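Local coordinates for protein 3,4-dihydroxybenzoate decarboxylase (Enterobacter cloacae, PDB 5NY5) that probably catalyses the reversible, prenylated-flavin-dependent decarboxylation of 3,4-dihydroxybenzoate to catechol, as a metal-binding lyase of the UbiD family, at residues I387-Y392 with S456-F461; L368-R373 with G382-I387. All blocks are in the same frame, centred on the assembly; numbering follows the deposited sequence.

Contact 1: I387-Y392 with S456-F461; sequences IALATY and SCKTIF
The last turn of helix 380-391 passes over strand 455-462 with L389 above K458, their CA atoms 8.8 Å apart, a spacing bridged by side chains and not by backbone. This is helix-on-sheet packing in an alpha/beta layer of the UbiD C-terminal domain: the strand lies in a five-stranded mixed sheet between 397-401, which runs parallel to it, and 427-434, which runs antiparallel. L389 carries the helix side of the contact. Its CG stands anti to the carbonyl carbon (chi1 -72°), which sends both methyls down to the strand, where they part between two neighbours. CD1 meets CD1 of I460 at 3.9 Å and also reaches CG1 of I460 at 4.1 Å, the two branched chains crossing at a slant. CD2 lies against the lysine stem, 4.1 Å from CD of K458, the leucine and the stem lying alongside one another and pointing in nearly opposite senses. Leucine suits the helix because its fork can serve both neighbours at once; I460, beta-branched, suits the strand and also presses on L400 of the adjoining strand 397-401. K458 plays two parts. Its extended methylenes supply apolar surface, while its buried ammonium NZ is held by the carbonyl oxygens of L395 and R434, which probably offsets the cost of burying the charge. On the helix, T391 suits the C-terminal turn because its hydroxyl can fold back on the backbone: OG1 donates to O of I387 at 2.6 Å, approaching from above the carbonyl plane, and the same oxygen accepts the helical bond from N of T391 at 2.8 Å.

Contact 2: L368-R373 with G382-I387; sequences LQVKKR and GQAALI
Apolar packing joins L368 and V370 of strand 365-370 to A384 of helix 380-391, the first two elements of a beta-alpha-beta unit that continues into strand 397-401. The axes of strand 368-370 and helix 382-387 approach to 9.9 Å and run roughly antiparallel, at 147°, as expected when a chain leaves a strand and returns along a helix over the sheet. CD2 of L368 does most of the touching: it lies 4.0 Å from CB of A384 and 3.6 Å from O of the same residue. A chi1 of -91°, displaced from the staggered positions, sets this methyl against the helix backbone, a reach that suits leucine. V370, two residues on, brings CG1 to the same alanine methyl from a direction roughly square to the leucine's, 4.5 Å from CB of A384; beta-branched, it suits a strand and offers a compact apolar face. Alanine's short side chain lets the helix come close.

Polar interactions lie at the margins. K372 stretches past the strand end, on the helix side, to a salt bridge with E378 and hydrogen bonds with T464 OG1 and V465 O; R373 pairs with D377, also in the connection leading to the helix. About a quarter turn round the helix from A384, NE2 of Q383 hydrogen-bonds to O of L389 of the second subunit.

The interface between these segments therefore rests on shape and hydrophobic burial, with directional bonds confined to its surroundings.

Both contacts use helix 380-391 and the same five-stranded sheet of the C-terminal domain, and their centres lie 12 Å apart. Along the chain they come in series: the pairing of 368-373 with 382-387 is complete before the chain goes on to 456-461, with I387 shared. The earlier turns of the helix meet strand 365-370 and the last turn meets strand 455-462, so the helix spans strand 397-401, which lies between those two in the sheet. I460 of contact 1 joins the two directly, its CG2 lying 3.7 Å from CB of A385. The helix also packs against the second subunit, so one element serves both the domain core and the assembly.

Contact 1: I387-Y392 with S456-F461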
loop_
_atom_site.group_PDB
_atom_site.type_symbol
_atom_site.label_atom_id
_atom_site.label_comp_id
_atom_site.label_asym_id
_atom_site.label_seq_id
_atom_site.Cartn_x
_atom_site.Cartn_y
_atom_site.Cartn_z
ATOM N N ILE A 387 -12.496 11.764 15.971
ATOM C CA ILE A 387 -12.964 12.202 17.282
ATOM C C ILE A 387 -13.571 11.031 18.044
ATOM O O ILE A 387 -13.293 10.833 19.232
ATOM C CB ILE A 387 -13.958 13.366 17.138
ATOM C CG1 ILE A 387 -13.268 14.589 16.541
ATOM C CG2 ILE A 387 -14.549 13.722 18.483
ATOM C CD1 ILE A 387 -14.220 15.703 16.177
ATOM N N ALA A 388 -14.394 10.229 17.368
ATOM C CA ALA A 388 -15.012 9.079 18.020
ATOM C C ALA A 388 -13.963 8.071 18.471
ATOM O O ALA A 388 -14.024 7.556 19.594
ATOM C CB ALA A 388 -16.018 8.423 17.076
ATOM N N LEU A 389 -12.995 7.771 17.602
ATOM C CA LEU A 389 -11.909 6.872 17.978
ATOM C C LEU A 389 -11.141 7.404 19.180
ATOM O O LEU A 389 -10.756 6.637 20.071
ATOM C CB LEU A 389 -10.965 6.675 16.793
ATOM C CG LEU A 389 -11.474 5.818 15.635
ATOM C CD1 LEU A 389 -10.566 5.968 14.433
ATOM C CD2 LEU A 389 -11.560 4.364 16.059
ATOM N N ALA A 390 -10.903 8.716 19.218
ATOM C CA ALA A 390 -10.206 9.309 20.351
ATOM C C ALA A 390 -11.065 9.294 21.607
ATOM O O ALA A 390 -10.538 9.141 22.714
ATOM C CB ALA A 390 -9.785 10.736 20.012
ATOM N N THR A 391 -12.382 9.437 21.453
ATOM C CA THR A 391 -13.289 9.485 22.595
ATOM C C THR A 391 -13.488 8.112 23.224
ATOM O O THR A 391 -13.472 7.983 24.452
ATOM C CB THR A 391 -14.635 10.066 22.165
ATOM O OG1 THR A 391 -14.427 11.333 21.530
ATOM C CG2 THR A 391 -15.540 10.256 23.362
ATOM N N TYR A 392 -13.682 7.080 22.411
ATOM C CA TYR A 392 -13.945 5.729 22.900
ATOM C C TYR A 392 -12.859 4.814 22.345
ATOM O O TYR A 392 -12.990 4.271 21.246
ATOM C CB TYR A 392 -15.345 5.269 22.500
ATOM C CG TYR A 392 -15.902 4.177 23.380
ATOM C CD1 TYR A 392 -16.519 4.481 24.586
ATOM C CD2 TYR A 392 -15.815 2.842 23.006
ATOM C CE1 TYR A 392 -17.031 3.485 25.397
ATOM C CE2 TYR A 392 -16.323 1.841 23.809
ATOM C CZ TYR A 392 -16.929 2.166 25.002
ATOM O OH TYR A 392 -17.435 1.170 25.804
ATOM N N SER A 456 -4.989 -3.621 17.921
ATOM C CA SER A 456 -5.730 -3.893 16.703
ATOM C C SER A 456 -5.342 -2.912 15.611
ATOM O O SER A 456 -4.761 -1.856 15.865
ATOM C CB SER A 456 -7.242 -3.813 16.946
ATOM O OG SER A 456 -7.970 -3.983 15.747
ATOM N N CYS A 457 -5.677 -3.286 14.384
ATOM C CA CYS A 457 -5.810 -2.332 13.300
ATOM C C CYS A 457 -7.232 -1.795 13.334
ATOM O O CYS A 457 -8.190 -2.565 13.448
ATOM C CB CYS A 457 -5.505 -2.986 11.954
ATOM S SG CYS A 457 -5.716 -1.914 10.525
ATOM N N LYS A 458 -7.369 -0.478 13.277
ATOM C CA LYS A 458 -8.666 0.172 13.308
ATOM C C LYS A 458 -8.941 0.780 11.942
ATOM O O LYS A 458 -8.057 1.387 11.338
ATOM C CB LYS A 458 -8.711 1.234 14.405
ATOM C CG LYS A 458 -8.314 0.682 15.767
ATOM C CD LYS A 458 -8.733 1.589 16.908
ATOM C CE LYS A 458 -8.456 0.932 18.250
ATOM N NZ LYS A 458 -9.038 1.707 19.379
ATOM N N THR A 459 -10.160 0.595 11.447
ATOM C CA THR A 459 -10.489 0.902 10.064
ATOM C C THR A 459 -11.635 1.897 10.007
ATOM O O THR A 459 -12.637 1.743 10.710
ATOM C CB THR A 459 -10.854 -0.373 9.294
ATOM O OG1 THR A 459 -9.816 -1.344 9.465
ATOM C CG2 THR A 459 -11.007 -0.076 7.817
ATOM N N ILE A 460 -11.485 2.908 9.162
ATOM C CA ILE A 460 -12.520 3.900 8.913
ATOM C C ILE A 460 -13.070 3.643 7.517
ATOM O O ILE A 460 -12.360 3.812 6.517
ATOM C CB ILE A 460 -11.980 5.330 9.047
ATOM C CG1 ILE A 460 -11.391 5.548 10.440
ATOM C CG2 ILE A 460 -13.073 6.338 8.762
ATOM C CD1 ILE A 460 -10.720 6.904 10.630
ATOM N N PHE A 461 -14.329 3.226 7.440
ATOM C CA PHE A 461 -15.029 3.063 6.172
ATOM C C PHE A 461 -15.803 4.345 5.897
ATOM O O PHE A 461 -16.789 4.637 6.580
ATOM C CB PHE A 461 -15.969 1.860 6.212
ATOM C CG PHE A 461 -15.277 0.547 6.416
ATOM C CD1 PHE A 461 -14.918 -0.243 5.335
ATOM C CD2 PHE A 461 -15.003 0.086 7.690
ATOM C CE1 PHE A 461 -14.290 -1.458 5.525
ATOM C CE2 PHE A 461 -14.375 -1.129 7.884
ATOM C CZ PHE A 461 -14.018 -1.900 6.800
#

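Contact 2: L368-R373 with G382-I387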
loop_
_atom_site.group_PDB
_atom_site.type_symbol
_atom_site.label_atom_id
_atom_site.label_comp_id
_atom_site.label_asym_id
_atom_site.label_seq_id
_atom_site.Cartn_x
_atom_site.Cartn_y
_atom_site.Cartn_z
ATOM N N LEU A 368 -21.658 6.440 12.244
ATOM C CA LEU A 368 -21.803 7.884 12.354
ATOM C C LEU A 368 -22.592 8.411 11.169
ATOM O O LEU A 368 -22.257 8.124 10.016
ATOM C CB LEU A 368 -20.440 8.571 12.439
ATOM C CG LEU A 368 -19.871 8.783 13.845
ATOM C CD1 LEU A 368 -19.628 7.465 14.561
ATOM C CD2 LEU A 368 -18.591 9.598 13.778
ATOM N N GLN A 369 -23.633 9.181 11.457
ATOM C CA GLN A 369 -24.488 9.782 10.443
ATOM C C GLN A 369 -24.191 11.273 10.412
ATOM O O GLN A 369 -24.502 11.992 11.367
ATOM C CB GLN A 369 -25.959 9.521 10.746
ATOM C CG GLN A 369 -26.897 9.907 9.624
ATOM C CD GLN A 369 -28.346 9.716 10.001
ATOM O OE1 GLN A 369 -28.780 10.161 11.061
ATOM N NE2 GLN A 369 -29.102 9.043 9.143
ATOM N N VAL A 370 -23.586 11.734 9.321
ATOM C CA VAL A 370 -23.218 13.132 9.173
ATOM C C VAL A 370 -24.000 13.720 8.011
ATOM O O VAL A 370 -24.567 13.006 7.182
ATOM C CB VAL A 370 -21.704 13.317 8.955
ATOM C CG1 VAL A 370 -20.931 12.750 10.130
ATOM C CG2 VAL A 370 -21.272 12.655 7.658
ATOM N N LYS A 371 -24.023 15.049 7.960
ATOM C CA LYS A 371 -24.695 15.785 6.896
ATOM C C LYS A 371 -23.749 16.862 6.388
ATOM O O LYS A 371 -23.464 17.828 7.100
ATOM C CB LYS A 371 -26.005 16.399 7.390
ATOM C CG LYS A 371 -26.759 17.191 6.336
ATOM C CD LYS A 371 -28.008 17.834 6.925
ATOM C CE LYS A 371 -28.800 18.588 5.870
ATOM N NZ LYS A 371 -29.922 19.358 6.473
ATOM N N LYS A 372 -23.256 16.696 5.165
ATOM C CA LYS A 372 -22.434 17.722 4.542
ATOM C C LYS A 372 -23.336 18.842 4.043
ATOM O O LYS A 372 -24.172 18.632 3.157
ATOM C CB LYS A 372 -21.602 17.128 3.409
ATOM C CG LYS A 372 -20.563 16.131 3.889
ATOM C CD LYS A 372 -19.868 15.447 2.728
ATOM C CE LYS A 372 -18.968 14.329 3.212
ATOM N NZ LYS A 372 -18.473 13.508 2.079
ATOM N N ARG A 373 -23.176 20.027 4.624
ATOM C CA ARG A 373 -24.030 21.164 4.326
ATOM C C ARG A 373 -23.376 22.176 3.400
ATOM O O ARG A 373 -24.082 22.991 2.795
ATOM C CB ARG A 373 -24.428 21.861 5.631
ATOM C CG ARG A 373 -24.810 20.893 6.737
ATOM C CD ARG A 373 -24.425 21.425 8.105
ATOM N NE ARG A 373 -22.976 21.479 8.289
ATOM C CZ ARG A 373 -22.382 21.895 9.403
ATOM N NH1 ARG A 373 -23.111 22.297 10.433
ATOM N NH2 ARG A 373 -21.058 21.911 9.489
ATOM N N GLY A 382 -13.968 12.389 8.057
ATOM C CA GLY A 382 -12.854 11.710 8.687
ATOM C C GLY A 382 -12.479 12.328 10.016
ATOM O O GLY A 382 -12.062 11.623 10.937
ATOM N N GLN A 383 -12.621 13.649 10.136
ATOM C CA GLN A 383 -12.431 14.290 11.430
ATOM C C GLN A 383 -13.414 13.743 12.454
ATOM O O GLN A 383 -13.042 13.480 13.603
ATOM C CB GLN A 383 -12.581 15.804 11.295
ATOM C CG GLN A 383 -12.272 16.574 12.568
ATOM C CD GLN A 383 -10.821 16.431 12.996
ATOM O OE1 GLN A 383 -9.924 16.317 12.163
ATOM N NE2 GLN A 383 -10.588 16.432 14.301
ATOM N N ALA A 384 -14.670 13.543 12.049
ATOM C CA ALA A 384 -15.661 12.979 12.959
ATOM C C ALA A 384 -15.279 11.571 13.392
ATOM O O ALA A 384 -15.484 11.192 14.551
ATOM C CB ALA A 384 -17.039 12.978 12.299
ATOM N N ALA A 385 -14.718 10.780 12.473
ATOM C CA ALA A 385 -14.297 9.427 12.818
ATOM C C ALA A 385 -13.115 9.445 13.777
ATOM O O ALA A 385 -13.046 8.629 14.702
ATOM C CB ALA A 385 -13.951 8.646 11.552
ATOM N N LEU A 386 -12.180 10.371 13.574
ATOM C CA LEU A 386 -11.044 10.482 14.481
ATOM C C LEU A 386 -11.483 10.904 15.877
ATOM O O LEU A 386 -10.906 10.457 16.874
ATOM C CB LEU A 386 -10.021 11.466 13.920
ATOM C CG LEU A 386 -9.404 11.057 12.583
ATOM C CD1 LEU A 386 -8.470 12.136 12.068
ATOM C CD2 LEU A 386 -8.678 9.737 12.724
ATOM N N ILE A 387 -12.496 11.764 15.971
ATOM C CA ILE A 387 -12.964 12.202 17.282
ATOM C C ILE A 387 -13.571 11.031 18.044
ATOM O O ILE A 387 -13.293 10.833 19.232
ATOM C CB ILE A 387 -13.958 13.366 17.138
ATOM C CG1 ILE A 387 -13.268 14.589 16.541
ATOM C CG2 ILE A 387 -14.549 13.722 18.483
ATOM C CD1 ILE A 387 -14.220 15.703 16.177
#